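Local coordinates for putative MCP-type signal transduction protein (Campylobacter jejuni subsp. jejuni serotype O:2, PDB 4WY9) that probably senses chemical cues indirectly through its periplasmic tandem-PAS domain, as a methyl-accepting chemoreceptor that signals across the membrane, at residues G250-F255 against A268-K273; L212-F217 against D276-V281. One frame throughout, in Å; residues are numbered along the deposited sequence.

In the fold
Both contacts lie in one five-stranded antiparallel sheet with the 2-1-5-4-3 strand order of a PAS domain. Contact 1 joins strands 253-258 and 264-274 at one border; contact 2 joins strand 209-213 to the central strand 277-286. Their centres are about 10 Å apart, and strands 264-274 and 277-286, consecutive in the chain, tie them together: Phe272 O and Trp279 N lie 2.8 Å apart, and Asn270 O and Val281 N 2.9 Å, both probable hydrogen bonds. Along the chain, contact 1 is nested within the loop closed by contact 2. The first lies near the protein surface, the second is buried; together they illustrate how one ladder ends near a helix terminus and another at a turn.

Contact 1 of 2, residues G250-F255 against A268-K273; sequences GKNGVF and AINSFK
The beta hairpin of strands 253-258 and 264-274 borders the five-stranded PAS sheet, and its pairing begins where Gly253 meets Ile269, just after helix 241-249 has closed in a Schellman motif at Gly250. Gly253 and Ile269 form an antiparallel hydrogen-bonded pair: Gly253 N donates to Ile269 O at 3.2 Å, and Ile269 N returns a bond of 2.9 Å to Gly253 O. At the neighbouring non-hydrogen-bonded pair, Val254 CG2 rests on Ala268 CB, on the face that Ala268 turns to helix 8-51. On the Gly250 side of Gly253 the regular ladder gives way to side chains. A bond between Lys251 O and Ser271 N would have come next, but each finds a different partner. Ser271 OG donates to Lys251 O at 2.7 Å, approaching from above the carbonyl plane, 39° out of it. Ser271 N instead donates to Asn252 OD1 at 2.8 Å, a nearly straight bond; with Asn252 CG beside its own backbone N (chi1 -56°), the amide reaches across to the other strand. There it stacks on the amide of Asn270, the planes 26° apart and the two side chains lying alongside each other and pointing the same way, with Asn252 ND2 and Asn270 ND2 3.8 Å from each other. A water receives the hydrogen bond of Asn252 ND2 at 3.0 Å and lies 2.7 Å from Ser271 O and 3.1 Å from Asn270 OD1, acceptors that compete for its protons. The example shows a ladder being finished by side chains: a hydroxyl and an amide take over the polar backbone groups where residues 250-252, coming off helix 241-249, have not yet joined strand 253-258. Ser271 is thus held through both its amide and its hydroxyl, while the water may extend the polar network to its carbonyl.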
loop_
_atom_site.group_PDB
_atom_site.type_symbol
_atom_site.label_atom_id
_atom_site.label_comp_id
_atom_site.label_asym_id
_atom_site.label_seq_id
_atom_site.Cartn_x
_atom_site.Cartn_y
_atom_site.Cartn_z
ATOM N N GLY A 250 -6.106 12.646 -11.258
ATOM C CA GLY A 250 -7.034 11.857 -10.488
ATOM C C GLY A 250 -8.390 11.693 -11.142
ATOM O O GLY A 250 -9.415 11.615 -10.464
ATOM N N LYS A 251 -8.413 11.642 -12.475
ATOM C CA LYS A 251 -9.637 11.532 -13.225
ATOM C C LYS A 251 -9.887 10.158 -13.777
ATOM O O LYS A 251 -8.998 9.311 -13.786
ATOM C CB LYS A 251 -9.671 12.572 -14.298
ATOM C CG LYS A 251 -9.707 13.997 -13.731
ATOM C CD LYS A 251 -9.563 14.984 -14.835
ATOM C CE LYS A 251 -9.871 16.425 -14.400
ATOM N NZ LYS A 251 -10.209 17.148 -15.649
ATOM N N ASN A 252 -11.113 9.938 -14.274
ATOM C CA ASN A 252 -11.457 8.702 -14.959
ATOM C C ASN A 252 -11.591 8.964 -16.432
ATOM O O ASN A 252 -11.908 10.079 -16.845
ATOM C CB ASN A 252 -12.767 8.083 -14.445
ATOM C CG ASN A 252 -12.768 7.814 -12.943
ATOM O OD1 ASN A 252 -11.731 7.725 -12.312
ATOM N ND2 ASN A 252 -13.952 7.690 -12.368
ATOM N N GLY A 253 -11.404 7.945 -17.257
ATOM C CA GLY A 253 -11.689 8.096 -18.683
ATOM C C GLY A 253 -11.149 6.950 -19.482
ATOM O O GLY A 253 -10.483 6.062 -18.949
ATOM N N VAL A 254 -11.441 6.922 -20.772
ATOM C CA VAL A 254 -10.920 5.936 -21.695
ATOM C C VAL A 254 -10.283 6.625 -22.880
ATOM O O VAL A 254 -10.897 7.483 -23.517
ATOM C CB VAL A 254 -12.017 4.941 -22.189
ATOM C CG1 VAL A 254 -11.293 3.759 -22.895
ATOM C CG2 VAL A 254 -12.830 4.414 -21.036
ATOM N N PHE A 255 -9.068 6.219 -23.192
ATOM C CA PHE A 255 -8.200 6.925 -24.090
ATOM C C PHE A 255 -7.571 6.026 -25.133
ATOM O O PHE A 255 -7.387 4.834 -24.904
ATOM C CB PHE A 255 -7.066 7.614 -23.279
ATOM C CG PHE A 255 -7.561 8.458 -22.172
ATOM C CD1 PHE A 255 -8.037 9.714 -22.398
ATOM C CD2 PHE A 255 -7.608 7.954 -20.883
ATOM C CE1 PHE A 255 -8.536 10.497 -21.382
ATOM C CE2 PHE A 255 -8.100 8.724 -19.841
ATOM C CZ PHE A 255 -8.555 9.999 -20.091
ATOM N N ALA A 268 -8.305 2.337 -20.250
ATOM C CA ALA A 268 -9.169 2.972 -19.294
ATOM C C ALA A 268 -8.425 3.253 -18.005
ATOM O O ALA A 268 -7.566 2.457 -17.582
ATOM C CB ALA A 268 -10.386 2.136 -19.005
ATOM N N ILE A 269 -8.778 4.363 -17.375
ATOM C CA ILE A 269 -8.266 4.760 -16.071
ATOM C C ILE A 269 -9.430 4.898 -15.126
ATOM O O ILE A 269 -10.429 5.532 -15.467
ATOM C CB ILE A 269 -7.494 6.117 -16.114
ATOM C CG1 ILE A 269 -6.300 6.010 -17.044
ATOM C CG2 ILE A 269 -7.072 6.609 -14.749
ATOM C CD1 ILE A 269 -5.315 5.088 -16.593
ATOM N N ASN A 270 -9.297 4.343 -13.925
ATOM C CA ASN A 270 -10.209 4.669 -12.847
ATOM C C ASN A 270 -9.353 5.108 -11.662
ATOM O O ASN A 270 -8.540 4.321 -11.143
ATOM C CB ASN A 270 -11.122 3.499 -12.480
ATOM C CG ASN A 270 -12.181 3.890 -11.509
ATOM O OD1 ASN A 270 -11.898 4.153 -10.345
ATOM N ND2 ASN A 270 -13.415 3.996 -11.976
ATOM N N SER A 271 -9.489 6.360 -11.293
ATOM C CA SER A 271 -8.739 6.986 -10.240
ATOM C C SER A 271 -9.503 6.998 -8.952
ATOM O O SER A 271 -10.708 7.252 -8.931
ATOM C CB SER A 271 -8.350 8.418 -10.634
ATOM O OG SER A 271 -7.451 8.425 -11.707
ATOM N N PHE A 272 -8.801 6.785 -7.832
ATOM C CA PHE A 272 -9.417 6.807 -6.531
ATOM C C PHE A 272 -8.474 7.365 -5.468
ATOM O O PHE A 272 -7.260 7.283 -5.610
ATOM C CB PHE A 272 -9.942 5.435 -6.128
ATOM C CG PHE A 272 -8.875 4.352 -6.075
ATOM C CD1 PHE A 272 -8.488 3.655 -7.225
ATOM C CD2 PHE A 272 -8.301 3.977 -4.872
ATOM C CE1 PHE A 272 -7.530 2.673 -7.158
ATOM C CE2 PHE A 272 -7.352 2.959 -4.818
ATOM C CZ PHE A 272 -6.994 2.290 -5.974
ATOM N N LYS A 273 -9.054 7.916 -4.419
ATOM C CA LYS A 273 -8.294 8.466 -3.338
ATOM C C LYS A 273 -8.369 7.551 -2.154
ATOM O O LYS A 273 -9.388 6.919 -1.906
ATOM C CB LYS A 273 -8.780 9.863 -2.947
ATOM C CG LYS A 273 -8.502 10.954 -3.989
ATOM C CD LYS A 273 -9.197 12.224 -3.594
ATOM C CE LYS A 273 -9.804 12.921 -4.821
ATOM N NZ LYS A 273 -10.691 14.052 -4.483
HETATM O O HOH W 1 -13.277 6.856 -9.616
#

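Contact 2 of 2, residues L212-F217 against D276-V281; sequences LNSDGF and DSSWAV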
loop_
_atom_site.group_PDB
_atom_site.type_symbol
_atom_site.label_atom_id
_atom_site.label_comp_id
_atom_site.label_asym_id
_atom_site.label_seq_id
_atom_site.Cartn_x
_atom_site.Cartn_y
_atom_site.Cartn_z
ATOM N N LEU A 212 -1.145 1.863 -10.106
ATOM C CA LEU A 212 -0.088 2.837 -9.910
ATOM C C LEU A 212 -0.592 3.986 -9.082
ATOM O O LEU A 212 -1.809 4.209 -8.974
ATOM C CB LEU A 212 0.503 3.280 -11.238
ATOM C CG LEU A 212 -0.213 4.137 -12.238
ATOM C CD1 LEU A 212 0.655 4.410 -13.446
ATOM C CD2 LEU A 212 -1.542 3.556 -12.711
ATOM N N ASN A 213 0.313 4.753 -8.473
ATOM C CA ASN A 213 -0.169 5.936 -7.766
ATOM C C ASN A 213 -0.289 7.106 -8.752
ATOM O O ASN A 213 0.117 6.988 -9.924
ATOM C CB ASN A 213 0.667 6.251 -6.508
ATOM C CG ASN A 213 2.056 6.765 -6.777
ATOM O OD1 ASN A 213 2.426 7.091 -7.885
ATOM N ND2 ASN A 213 2.819 6.909 -5.691
ATOM N N SER A 214 -0.849 8.225 -8.326
ATOM C CA SER A 214 -1.144 9.301 -9.264
ATOM C C SER A 214 0.146 9.934 -9.817
ATOM O O SER A 214 0.120 10.558 -10.870
ATOM C CB SER A 214 -2.018 10.376 -8.602
ATOM O OG SER A 214 -1.361 10.997 -7.519
ATOM N N ASP A 215 1.260 9.779 -9.098
ATOM C CA ASP A 215 2.547 10.258 -9.562
ATOM C C ASP A 215 3.132 9.401 -10.677
ATOM O O ASP A 215 4.083 9.803 -11.335
ATOM C CB ASP A 215 3.549 10.374 -8.396
ATOM C CG ASP A 215 3.155 11.421 -7.386
ATOM O OD1 ASP A 215 2.758 12.524 -7.812
ATOM O OD2 ASP A 215 3.245 11.156 -6.167
ATOM N N GLY A 216 2.546 8.212 -10.893
ATOM C CA GLY A 216 3.001 7.331 -11.942
ATOM C C GLY A 216 3.765 6.102 -11.503
ATOM O O GLY A 216 4.125 5.273 -12.350
ATOM N N PHE A 217 4.038 5.950 -10.198
ATOM C CA PHE A 217 4.820 4.836 -9.721
ATOM C C PHE A 217 4.003 3.566 -9.654
ATOM O O PHE A 217 2.957 3.520 -9.000
ATOM C CB PHE A 217 5.451 5.170 -8.366
ATOM C CG PHE A 217 6.445 6.258 -8.425
ATOM C CD1 PHE A 217 7.694 6.061 -9.031
ATOM C CD2 PHE A 217 6.146 7.506 -7.922
ATOM C CE1 PHE A 217 8.598 7.091 -9.093
ATOM C CE2 PHE A 217 7.071 8.557 -7.993
ATOM C CZ PHE A 217 8.277 8.349 -8.588
ATOM N N ASP A 276 -4.998 10.705 2.049
ATOM C CA ASP A 276 -4.310 11.789 1.314
ATOM C C ASP A 276 -3.508 11.245 0.119
ATOM O O ASP A 276 -2.778 11.990 -0.532
ATOM C CB ASP A 276 -3.383 12.567 2.253
ATOM C CG ASP A 276 -4.139 13.250 3.359
ATOM O OD1 ASP A 276 -5.144 13.935 3.013
ATOM O OD2 ASP A 276 -3.771 13.085 4.545
ATOM N N SER A 277 -3.627 9.944 -0.156
ATOM C CA SER A 277 -2.926 9.353 -1.301
ATOM C C SER A 277 -3.879 9.169 -2.460
ATOM O O SER A 277 -5.100 9.162 -2.300
ATOM C CB SER A 277 -2.264 8.011 -0.920
ATOM O OG SER A 277 -3.195 6.990 -0.706
ATOM N N SER A 278 -3.335 9.011 -3.648
ATOM C CA SER A 278 -4.115 8.937 -4.879
ATOM C C SER A 278 -3.595 7.828 -5.731
ATOM O O SER A 278 -2.375 7.741 -5.962
ATOM C CB SER A 278 -4.069 10.255 -5.619
ATOM O OG SER A 278 -4.557 11.336 -4.840
ATOM N N TRP A 279 -4.501 6.991 -6.245
ATOM C CA TRP A 279 -4.156 5.815 -6.996
ATOM C C TRP A 279 -4.989 5.689 -8.247
ATOM O O TRP A 279 -6.030 6.338 -8.369
ATOM C CB TRP A 279 -4.302 4.558 -6.123
ATOM C CG TRP A 279 -3.490 4.609 -4.885
ATOM C CD1 TRP A 279 -3.818 5.237 -3.714
ATOM C CD2 TRP A 279 -2.214 4.003 -4.679
ATOM N NE1 TRP A 279 -2.801 5.078 -2.805
ATOM C CE2 TRP A 279 -1.802 4.334 -3.359
ATOM C CE3 TRP A 279 -1.375 3.233 -5.461
ATOM C CZ2 TRP A 279 -0.581 3.894 -2.834
ATOM C CZ3 TRP A 279 -0.172 2.805 -4.944
ATOM C CH2 TRP A 279 0.205 3.140 -3.641
ATOM N N ALA A 280 -4.551 4.839 -9.168
ATOM C CA ALA A 280 -5.346 4.549 -10.340
ATOM C C ALA A 280 -5.154 3.117 -10.778
ATOM O O ALA A 280 -4.055 2.556 -10.628
ATOM C CB ALA A 280 -4.992 5.491 -11.494
ATOM N N VAL A 281 -6.215 2.521 -11.314
ATOM C CA VAL A 281 -6.111 1.307 -12.066
ATOM C C VAL A 281 -6.147 1.668 -13.536
ATOM O O VAL A 281 -7.018 2.425 -13.969
ATOM C CB VAL A 281 -7.219 0.278 -11.732
ATOM C CG1 VAL A 281 -7.093 -0.957 -12.597
ATOM C CG2 VAL A 281 -7.157 -0.080 -10.262
#
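A buried antiparallel pairing, Leu212 against Ala280, joins strand 209-213 of the PAS sheet to its central strand 277-286 and fades out into the type I turn from Asn213 to Gly216. The ladder is complete at the hydrogen-bonded pair: Leu212 N donates to Ala280 O at 3.0 Å, and Ala280 N to Leu212 O at 2.8 Å. On that face Leu212 CD2 lies 4.1 Å from Ala280 CB. One step further, Ser214 N reaches Ser278 O at 2.9 Å, the donor 45° out of the carbonyl plane, and the pairing ends there as the chain enters the turn. Beside this bond Ser214 OG touches Ser278 CB at 3.4 Å. Between the two rungs Asn213 CB lies over one face of the indole of Trp279, a CH-pi contact 3.9 Å from the centroid of the six-membered ring. Asn213 CG sits between its backbone N and carbonyl carbon (chi1 71°), which directs the amide across the turn, where OD1 accepts from Phe217 N at 3.0 Å. The indole is steered at its edge, since Trp279 NE1 donates to Ser277 OG at 2.9 Å, nearly in the ring plane; Phe31 of helix 8-51 and Pro153 also touch it. Asn213 therefore divides its labour, its CB packing on the indole while its side-chain OD1 accepts just past the turn, and the hydroxyl of Ser277, itself hydrogen-bonded to Val274 O, restrains the ring's rotation.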